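Local coordinates for protein tRNA (adenine(9)-N1)-methyltransferase (Sulfolobus acidocaldarius, PDB 5A7Z) that methylates N1 of adenosine 9 in tRNA, using S-adenosyl-L-methionine as the methyl donor, at residues M110-G115 with G146-V151; L130-C135 with Y156-A161; D171-V176 with H194-I199; I177-G182 with K205-D210. One frame throughout, in Å; residues are numbered along the deposited sequence.

Interaction 1: M110-G115 with G146-V151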
# COMPACT_ATOMS: atom_id res chain seq x y z
N MSE A 110 -0.79 4.74 4.73
CA MSE A 110 -2.15 4.91 4.30
C MSE A 110 -3.00 4.82 5.55
O MSE A 110 -2.99 3.82 6.25
CB MSE A 110 -2.49 3.77 3.32
CG MSE A 110 -1.39 3.55 2.25
SE MSE A 110 -1.43 5.04 0.93
CE MSE A 110 0.48 5.33 0.85
N VAL A 111 -3.75 5.88 5.84
CA VAL A 111 -4.47 5.99 7.10
C VAL A 111 -5.93 6.07 6.80
O VAL A 111 -6.36 6.94 6.02
CB VAL A 111 -4.03 7.25 7.85
CG1 VAL A 111 -4.84 7.44 9.10
CG2 VAL A 111 -2.55 7.15 8.19
N ILE A 112 -6.69 5.11 7.31
CA ILE A 112 -8.15 5.17 7.23
C ILE A 112 -8.68 5.75 8.53
O ILE A 112 -8.52 5.16 9.61
CB ILE A 112 -8.79 3.78 7.00
CG1 ILE A 112 -8.08 3.04 5.85
CG2 ILE A 112 -10.28 3.92 6.72
CD1 ILE A 112 -7.99 3.86 4.60
N ASP A 113 -9.32 6.91 8.41
CA ASP A 113 -9.80 7.65 9.59
C ASP A 113 -11.25 7.32 9.87
O ASP A 113 -12.16 7.84 9.23
CB ASP A 113 -9.61 9.15 9.38
CG ASP A 113 -9.86 9.97 10.66
OD1 ASP A 113 -10.53 9.48 11.63
OD2 ASP A 113 -9.39 11.14 10.67
N LEU A 114 -11.46 6.45 10.84
CA LEU A 114 -12.80 6.04 11.21
C LEU A 114 -13.28 6.70 12.51
O LEU A 114 -14.21 6.23 13.13
CB LEU A 114 -12.85 4.52 11.36
CG LEU A 114 -12.72 3.69 10.07
CD1 LEU A 114 -13.09 2.24 10.36
CD2 LEU A 114 -13.57 4.25 8.93
N GLY A 115 -12.64 7.79 12.92
CA GLY A 115 -13.18 8.64 13.99
C GLY A 115 -14.68 8.93 13.84
O GLY A 115 -15.39 8.88 14.79
N GLY A 146 1.56 -3.48 7.24
CA GLY A 146 2.09 -2.55 8.26
C GLY A 146 2.08 -1.11 7.78
O GLY A 146 2.32 -0.19 8.56
N ASN A 147 1.78 -0.92 6.51
CA ASN A 147 1.69 0.39 5.90
C ASN A 147 0.27 0.89 5.93
O ASN A 147 -0.02 1.92 5.44
CB ASN A 147 2.17 0.36 4.46
CG ASN A 147 3.66 0.13 4.33
OD1 ASN A 147 4.09 -0.95 4.07
ND2 ASN A 147 4.42 1.14 4.50
N LEU A 148 -0.62 0.13 6.51
CA LEU A 148 -1.99 0.49 6.64
C LEU A 148 -2.26 0.74 8.11
O LEU A 148 -1.88 -0.07 8.97
CB LEU A 148 -2.89 -0.63 6.12
CG LEU A 148 -4.39 -0.38 6.16
CD1 LEU A 148 -4.79 0.80 5.27
CD2 LEU A 148 -5.10 -1.66 5.69
N THR A 149 -2.92 1.86 8.38
CA THR A 149 -3.35 2.23 9.72
C THR A 149 -4.83 2.56 9.66
O THR A 149 -5.30 3.30 8.74
CB THR A 149 -2.56 3.46 10.21
OG1 THR A 149 -1.26 3.06 10.61
CG2 THR A 149 -3.23 4.11 11.40
N VAL A 150 -5.58 1.97 10.59
CA VAL A 150 -6.99 2.31 10.81
C VAL A 150 -7.14 2.99 12.13
O VAL A 150 -6.64 2.51 13.19
CB VAL A 150 -7.91 1.09 10.82
CG1 VAL A 150 -9.36 1.52 11.01
CG2 VAL A 150 -7.74 0.29 9.55
N VAL A 151 -7.72 4.16 12.08
CA VAL A 151 -7.82 4.94 13.27
C VAL A 151 -9.22 5.35 13.58
O VAL A 151 -9.96 5.77 12.75
CB VAL A 151 -6.89 6.16 13.21
CG1 VAL A 151 -7.40 7.14 12.21
CG2 VAL A 151 -6.80 6.81 14.56
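The carboxylate of Asp113 lies beneath the branched end of Val151, whose CG1 sits over one face of it, 4.1 Å from Asp113 CG. Asp113 OD1 accepts the backbone N of Gly115 at 3.0 Å, nearly along its C-O axis, in an Asx turn and also takes the N-H of Ala212, while OD2 takes that of Thr213, so the group ties the strand end to the start of helix 211-220. With an alanine at Asp113, these three backbone N-H groups are likely to lose their acceptor and the turn after the strand to relax. Val151 comes close because its CG1 stands between the backbone N and the carbonyl carbon (chi1 70°), which also brings it 4.0 Å from CG1 of Val111. On the other face of the sheet Leu148 CD1 reaches across to Ile112 CG1 at 4.0 Å, and Leu114 CD1 meets Val150 CG1 at 3.9 Å. Between these two layers the strands run side by side, 18° apart. Met110 N bonds to Asn147 O, Thr149 N to Met110 O at 2.9 Å, Ile112 N to Thr149 O, and Val151 N to Ile112 O at 2.8 Å. Ile139 and Val132 of helix 122-142 cover the face of Ile112 and Leu148. Strand, helix and parallel strand make a beta-alpha-beta unit, the building block of the alpha/beta fold of SPOUT methyltransferases.

Interaction 2: L130-C135 with Y156-A161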
# COMPACT_ATOMS: atom_id res chain seq x y z
N LEU A 130 -16.83 -2.88 4.83
CA LEU A 130 -16.49 -3.76 3.72
C LEU A 130 -15.30 -3.16 2.97
O LEU A 130 -14.35 -3.87 2.65
CB LEU A 130 -17.68 -3.90 2.77
CG LEU A 130 -17.44 -4.68 1.50
CD1 LEU A 130 -17.02 -6.12 1.81
CD2 LEU A 130 -18.69 -4.64 0.63
N GLN A 131 -15.37 -1.85 2.70
CA GLN A 131 -14.28 -1.13 2.08
C GLN A 131 -12.99 -1.23 2.88
O GLN A 131 -11.92 -1.44 2.32
CB GLN A 131 -14.67 0.31 1.84
CG GLN A 131 -15.70 0.44 0.71
CD GLN A 131 -16.27 1.82 0.59
OE1 GLN A 131 -15.67 2.80 1.05
NE2 GLN A 131 -17.42 1.93 -0.05
N VAL A 132 -13.08 -1.10 4.18
CA VAL A 132 -11.89 -1.20 4.96
C VAL A 132 -11.25 -2.54 4.79
O VAL A 132 -10.07 -2.64 4.55
CB VAL A 132 -12.15 -0.92 6.41
CG1 VAL A 132 -11.03 -1.50 7.28
CG2 VAL A 132 -12.23 0.58 6.61
N ASP A 133 -12.04 -3.59 4.91
CA ASP A 133 -11.53 -4.95 4.74
C ASP A 133 -10.86 -5.17 3.38
O ASP A 133 -9.79 -5.76 3.32
CB ASP A 133 -12.67 -5.95 4.91
CG ASP A 133 -13.09 -6.12 6.37
OD1 ASP A 133 -12.81 -5.23 7.23
OD2 ASP A 133 -13.78 -7.11 6.62
N LEU A 134 -11.50 -4.68 2.32
CA LEU A 134 -10.93 -4.66 0.99
C LEU A 134 -9.59 -3.95 0.89
O LEU A 134 -8.78 -4.29 0.03
CB LEU A 134 -11.92 -4.00 0.01
CG LEU A 134 -13.17 -4.84 -0.29
CD1 LEU A 134 -14.13 -4.11 -1.22
CD2 LEU A 134 -12.77 -6.17 -0.90
N CYS A 135 -9.37 -2.93 1.73
CA CYS A 135 -8.10 -2.22 1.79
C CYS A 135 -6.98 -3.13 2.20
O CYS A 135 -5.87 -2.93 1.78
CB CYS A 135 -8.15 -1.02 2.76
SG CYS A 135 -9.13 0.39 2.16
N TYR A 156 -11.24 -3.17 16.75
CA TYR A 156 -11.16 -3.83 15.46
C TYR A 156 -9.86 -4.55 15.13
O TYR A 156 -8.85 -4.22 15.67
CB TYR A 156 -11.35 -2.77 14.41
CG TYR A 156 -12.11 -3.24 13.23
CD1 TYR A 156 -13.34 -3.85 13.39
CD2 TYR A 156 -11.61 -3.09 11.95
CE1 TYR A 156 -14.06 -4.29 12.31
CE2 TYR A 156 -12.33 -3.53 10.86
CZ TYR A 156 -13.55 -4.13 11.06
OH TYR A 156 -14.28 -4.58 10.00
N VAL A 157 -9.92 -5.53 14.23
CA VAL A 157 -8.74 -6.29 13.84
C VAL A 157 -8.86 -6.79 12.40
O VAL A 157 -9.94 -7.19 11.96
CB VAL A 157 -8.50 -7.48 14.78
CG1 VAL A 157 -7.32 -8.31 14.29
CG2 VAL A 157 -8.26 -6.99 16.20
N LEU A 158 -7.80 -6.42 11.68
CA LEU A 158 -7.64 -6.45 10.24
C LEU A 158 -6.22 -6.87 9.85
O LEU A 158 -5.37 -6.05 9.65
CB LEU A 158 -7.88 -5.06 9.68
CG LEU A 158 -7.90 -4.83 8.20
CD1 LEU A 158 -9.16 -5.38 7.59
CD2 LEU A 158 -7.81 -3.36 7.91
N GLY A 159 -5.98 -8.16 9.74
CA GLY A 159 -4.65 -8.65 9.52
C GLY A 159 -3.68 -8.03 10.46
O GLY A 159 -3.96 -7.88 11.61
N ARG A 160 -2.54 -7.62 9.94
CA ARG A 160 -1.49 -6.97 10.70
C ARG A 160 -1.41 -5.46 10.57
O ARG A 160 -0.40 -4.87 10.86
CB ARG A 160 -0.16 -7.53 10.28
CG ARG A 160 -0.20 -9.01 10.19
CD ARG A 160 0.12 -9.54 11.53
NE ARG A 160 1.52 -9.80 11.54
CZ ARG A 160 2.37 -9.34 12.45
NH1 ARG A 160 1.96 -8.59 13.46
NH2 ARG A 160 3.64 -9.67 12.34
N ALA A 161 -2.48 -4.86 10.12
CA ALA A 161 -2.54 -3.43 10.01
C ALA A 161 -2.42 -2.79 11.39
O ALA A 161 -2.69 -3.42 12.39
CB ALA A 161 -3.85 -3.04 9.35
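Helix 122-142, the helical arm of a beta-alpha-beta unit, is met through Val132 and Asp133 by Tyr156 and Leu158 of the loop that leaves the second strand of that unit. Leu158 is the wedge. Its CG is anti to the backbone N (chi1 -175°), which sends the branched end to the helix. There Leu158 CD2 lies 3.8 Å from Val132 CG1 and Leu158 CD1 lies 3.7 Å from Asp133 CA. Leu158 CD1 also touches Asp133 OD1, the two side chains crossing at a slant. Further out, Tyr156 OH donates to the syn lone pair of Asp133 OD1 over 3.2 Å; the oxygen sits at the ring edge, and carboxylate and ring planes are 33° apart. Tyr156 is poorly ordered, so this outer bond probably holds less firmly than the apolar contact. Behind Leu158 the chain reverses in a type II' turn closed by Ala161 N and Leu158 O at 3.2 Å. Were Leu158 cut back to an alanine, a gap bordered by Val132, Leu136, Leu148 and Val150 would be likely to open, leaving the loop less firmly seated. A side chain from a connecting loop thus packs between helix 122-142 and strand 148-151, at the helix-sheet interface of this alpha/beta fold.

Interaction 3: D171-V176 with H194-I199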
# COMPACT_ATOMS: atom_id res chain seq x y z
N ASP A 171 7.52 13.45 13.50
CA ASP A 171 8.33 14.51 12.88
C ASP A 171 8.39 14.47 11.37
O ASP A 171 8.67 15.48 10.75
CB ASP A 171 9.80 14.38 13.36
CG ASP A 171 10.14 15.32 14.49
OD1 ASP A 171 9.57 16.42 14.53
OD2 ASP A 171 11.00 14.97 15.33
N GLU A 172 8.36 13.26 10.82
CA GLU A 172 8.67 13.04 9.41
C GLU A 172 7.45 12.81 8.56
O GLU A 172 7.57 12.78 7.36
CB GLU A 172 9.62 11.87 9.26
CG GLU A 172 11.01 12.30 8.84
CD GLU A 172 11.93 11.14 8.60
OE1 GLU A 172 11.76 10.10 9.26
OE2 GLU A 172 12.85 11.28 7.75
N ASP A 173 6.29 12.62 9.19
CA ASP A 173 5.05 12.42 8.45
C ASP A 173 4.73 13.65 7.72
O ASP A 173 4.70 14.70 8.31
CB ASP A 173 3.90 12.13 9.39
CG ASP A 173 4.07 10.85 10.13
OD1 ASP A 173 4.87 9.98 9.68
OD2 ASP A 173 3.40 10.70 11.18
N ASN A 174 4.38 13.53 6.47
CA ASN A 174 4.02 14.69 5.69
C ASN A 174 2.68 14.46 5.00
O ASN A 174 2.64 14.12 3.82
CB ASN A 174 5.10 14.95 4.68
CG ASN A 174 4.79 16.09 3.77
OD1 ASN A 174 3.92 16.90 4.05
ND2 ASN A 174 5.44 16.11 2.65
N PRO A 175 1.57 14.62 5.76
CA PRO A 175 0.27 14.06 5.42
C PRO A 175 -0.49 14.92 4.47
O PRO A 175 -0.32 16.14 4.45
CB PRO A 175 -0.47 14.01 6.75
CG PRO A 175 0.52 14.43 7.79
CD PRO A 175 1.53 15.26 7.08
N VAL A 176 -1.32 14.29 3.66
CA VAL A 176 -2.36 15.01 2.95
C VAL A 176 -3.69 14.31 3.22
O VAL A 176 -3.70 13.13 3.57
CB VAL A 176 -2.04 15.05 1.47
CG1 VAL A 176 -2.20 13.68 0.86
CG2 VAL A 176 -2.91 16.07 0.77
N HIS A 194 4.19 13.48 -1.08
CA HIS A 194 3.71 13.28 0.27
C HIS A 194 3.91 11.86 0.71
O HIS A 194 4.00 11.00 -0.10
CB HIS A 194 2.28 13.70 0.39
CG HIS A 194 2.11 15.17 0.50
ND1 HIS A 194 2.06 15.99 -0.60
CD2 HIS A 194 1.97 15.97 1.58
CE1 HIS A 194 1.91 17.23 -0.20
NE2 HIS A 194 1.85 17.25 1.11
N ASN A 195 4.01 11.61 1.99
CA ASN A 195 4.31 10.24 2.44
C ASN A 195 3.25 9.62 3.36
O ASN A 195 3.42 8.49 3.82
CB ASN A 195 5.70 10.16 3.06
CG ASN A 195 5.84 10.99 4.29
OD1 ASN A 195 4.88 11.56 4.77
ND2 ASN A 195 7.05 11.05 4.83
N VAL A 196 2.20 10.38 3.66
CA VAL A 196 1.10 9.91 4.53
C VAL A 196 -0.23 10.38 3.92
O VAL A 196 -0.38 11.55 3.61
CB VAL A 196 1.23 10.43 5.96
CG1 VAL A 196 0.04 10.00 6.81
CG2 VAL A 196 2.54 9.98 6.58
N PHE A 197 -1.17 9.46 3.75
CA PHE A 197 -2.47 9.74 3.07
C PHE A 197 -3.63 9.37 3.94
O PHE A 197 -3.74 8.24 4.38
CB PHE A 197 -2.53 9.01 1.73
CG PHE A 197 -1.40 9.36 0.84
CD1 PHE A 197 -0.16 8.83 1.06
CD2 PHE A 197 -1.54 10.38 -0.08
CE1 PHE A 197 0.93 9.23 0.32
CE2 PHE A 197 -0.46 10.78 -0.85
CZ PHE A 197 0.77 10.21 -0.64
N VAL A 198 -4.48 10.36 4.24
CA VAL A 198 -5.59 10.20 5.15
C VAL A 198 -6.90 10.20 4.36
O VAL A 198 -7.22 11.17 3.64
CB VAL A 198 -5.62 11.33 6.21
CG1 VAL A 198 -6.79 11.13 7.17
CG2 VAL A 198 -4.31 11.36 7.01
N ILE A 199 -7.64 9.10 4.52
CA ILE A 199 -8.97 8.89 3.93
C ILE A 199 -9.98 8.61 5.05
O ILE A 199 -9.89 7.61 5.76
CB ILE A 199 -8.96 7.71 2.92
CG1 ILE A 199 -7.63 7.68 2.15
CG2 ILE A 199 -10.12 7.86 1.93
CD1 ILE A 199 -7.32 6.37 1.45
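Asn195 grips residues 172-174 with both ends of its amide. Asn195 OD1 accepts Asn174 N at 2.6 Å, in the carbonyl plane and on a lone pair, while Asn195 ND2 donates to Glu172 O at 3.1 Å in an almost straight bond (176°) whose acceptor lies in the amide plane. The side chain reaches there because CG stands between the backbone N and the carbonyl carbon (chi1 63°), and the two bonds together fix the amide's rotation. Beside it, the His194 ring turns an edge to Asn174, with His194 CD2 3.0 Å from Asn174 O, and has CB of Val176 over one face at the rim. Val176 CG1 meets Phe197 CD2 at 3.5 Å, and Pro175 CB lies 4.0 Å from Val196 CB on the other face of the sheet. From here regular parallel pairing takes over: Val176 N bonds to Val196 O at 2.9 Å, and Val198 N to Val176 O. In the second shell, His194 ND1 donates to Ile190 O, orienting the ring, and Asp173, whose CB packs on Val196 CG2, is held by Lys109 and Tyr107. Strand 196-202 thus runs between strands 175-178 and 109-113, with Ile249 and Lys253 of helix 242-255 packed against Phe197.

Interaction 4: I177-G182 with K205-D210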
# COMPACT_ATOMS: atom_id res chain seq x y z
N ILE A 177 -4.79 15.05 3.13
CA ILE A 177 -6.11 14.53 3.42
C ILE A 177 -6.85 14.42 2.09
O ILE A 177 -6.96 15.39 1.35
CB ILE A 177 -6.93 15.47 4.33
CG1 ILE A 177 -6.12 15.96 5.54
CG2 ILE A 177 -8.22 14.82 4.77
CD1 ILE A 177 -5.53 14.89 6.41
N LEU A 178 -7.41 13.25 1.83
CA LEU A 178 -8.17 13.05 0.63
C LEU A 178 -9.60 13.45 0.86
O LEU A 178 -10.24 12.94 1.75
CB LEU A 178 -8.03 11.61 0.14
CG LEU A 178 -6.58 11.48 -0.37
CD1 LEU A 178 -5.93 10.19 0.00
CD2 LEU A 178 -6.52 11.74 -1.87
N ASP A 179 -10.06 14.40 0.07
CA ASP A 179 -11.31 15.09 0.34
C ASP A 179 -11.91 15.55 -1.00
O ASP A 179 -11.35 16.43 -1.65
CB ASP A 179 -11.04 16.30 1.23
CG ASP A 179 -12.32 16.99 1.73
OD1 ASP A 179 -13.42 16.58 1.33
OD2 ASP A 179 -12.21 17.94 2.53
N PRO A 180 -13.04 14.96 -1.40
CA PRO A 180 -13.74 15.38 -2.63
C PRO A 180 -13.99 16.87 -2.70
O PRO A 180 -14.13 17.44 -3.78
CB PRO A 180 -15.07 14.63 -2.58
CG PRO A 180 -15.19 14.07 -1.19
CD PRO A 180 -13.78 13.90 -0.68
N TYR A 181 -14.06 17.50 -1.53
CA TYR A 181 -14.38 18.91 -1.44
C TYR A 181 -13.17 19.72 -0.96
O TYR A 181 -13.31 20.87 -0.59
CB TYR A 181 -15.56 19.10 -0.50
CG TYR A 181 -16.89 18.70 -1.10
CD1 TYR A 181 -17.54 19.54 -2.01
CD2 TYR A 181 -17.53 17.53 -0.74
CE1 TYR A 181 -18.77 19.21 -2.54
CE2 TYR A 181 -18.76 17.19 -1.27
CZ TYR A 181 -19.38 18.04 -2.17
OH TYR A 181 -20.60 17.73 -2.71
N GLY A 182 -11.99 19.11 -1.00
CA GLY A 182 -10.76 19.84 -0.74
C GLY A 182 -10.58 20.94 -1.76
O GLY A 182 -11.29 20.97 -2.76
N LYS A 205 -23.90 13.31 1.42
CA LYS A 205 -23.65 14.05 0.18
C LYS A 205 -22.19 14.33 -0.12
O LYS A 205 -21.86 15.34 -0.73
CB LYS A 205 -24.42 15.37 0.20
CG LYS A 205 -25.93 15.20 0.21
CD LYS A 205 -26.64 16.55 0.26
CE LYS A 205 -28.15 16.38 0.24
NZ LYS A 205 -28.85 17.70 0.32
N GLY A 206 -21.30 13.45 0.29
CA GLY A 206 -19.94 13.53 -0.19
C GLY A 206 -18.78 13.96 0.68
O GLY A 206 -17.73 13.38 0.53
N ARG A 207 -18.91 14.98 1.51
CA ARG A 207 -17.69 15.30 2.18
C ARG A 207 -17.19 14.12 2.93
O ARG A 207 -17.93 13.23 3.30
CB ARG A 207 -17.68 16.55 3.04
CG ARG A 207 -16.36 17.28 2.81
CD ARG A 207 -15.56 17.55 4.07
NE ARG A 207 -14.56 18.60 3.84
CZ ARG A 207 -14.84 19.84 3.45
NH1 ARG A 207 -16.09 20.23 3.26
NH2 ARG A 207 -13.86 20.71 3.26
N ARG A 208 -15.90 14.11 3.09
CA ARG A 208 -15.21 13.01 3.73
C ARG A 208 -14.56 13.55 4.97
O ARG A 208 -13.53 14.18 4.91
CB ARG A 208 -14.16 12.42 2.80
CG ARG A 208 -13.87 10.95 3.00
CD ARG A 208 -12.82 10.48 2.03
NE ARG A 208 -13.40 10.07 0.77
CZ ARG A 208 -14.10 8.97 0.61
NH1 ARG A 208 -14.32 8.16 1.61
NH2 ARG A 208 -14.59 8.67 -0.56
N LEU A 209 -15.22 13.32 6.08
CA LEU A 209 -14.73 13.75 7.36
C LEU A 209 -13.66 12.79 7.87
O LEU A 209 -13.89 11.58 8.03
CB LEU A 209 -15.88 13.87 8.37
CG LEU A 209 -15.50 14.03 9.86
CD1 LEU A 209 -14.56 15.22 10.11
CD2 LEU A 209 -16.74 14.14 10.75
N ASP A 210 -12.48 13.35 8.10
CA ASP A 210 -11.41 12.71 8.84
C ASP A 210 -11.40 13.24 10.28
O ASP A 210 -10.73 14.23 10.59
CB ASP A 210 -10.10 13.06 8.16
CG ASP A 210 -9.95 14.54 7.98
OD1 ASP A 210 -10.92 15.16 7.50
OD2 ASP A 210 -8.92 15.10 8.40
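Residues 177-182 and 205-210 run nearly antiparallel, 160° apart end to end, coming closest at Asp179 and Arg208, whose CA atoms are 5.6 Å apart. Asp179 OD2 and Arg207 NE form a salt bridge at 2.8 Å, although the hydrogen bond within it is bent (126°) and weak, with carboxylate and guanidinium planes 56° apart. Asp179 OD1 takes Tyr181 N at 3.1 Å from above the carboxylate plane, making an Asx turn inside the type I turn of Asp179 to Gly182. Tyr181 lays its CB over one face of the Arg207 guanidinium and presents the edge of its ring to the backbone around Gly206; its OH makes a weak bond to Lys205 O. Pro180 CD rests on Arg208 CB at 3.8 Å, and Ile177 CG2 lies against Asp210 CG at 3.7 Å. Arg226 of strand 226-228 bridges both acids, reaching Asp179 OD2 and Asp210 OD1 with different nitrogens. Arg208, extended to its CD by anti torsions and then bent, meets the carbonyls of Gly200 and Asp240 and touches Ile242 of helix 242-255. Strand 196-202 pairs in parallel with 175-178 and antiparallel with 208-209, while strand 226-228 flanks 175-178 on its other edge.

In the fold
The four contacts fall into two interlaced pairs along the chain. The segments of interactions 1 and 2 alternate, as do those of interactions 3 and 4, and the first pair closes before the second opens. Interactions 1, 3 and 4 share one mixed sheet: strand 109-113 of interaction 1 is bonded to strand 196-202 of interaction 3, with centres about 11 Å apart, and strand 175-178 runs through interactions 3 and 4, centres about 16 Å apart. Interaction 2 packs helix 122-142 and a loop against interaction 1, centres about 9 Å apart, but stays about 6 Å at nearest atoms from interactions 3 and 4. Together they knit sequence-distant pieces into the SPOUT-type methyltransferase domain.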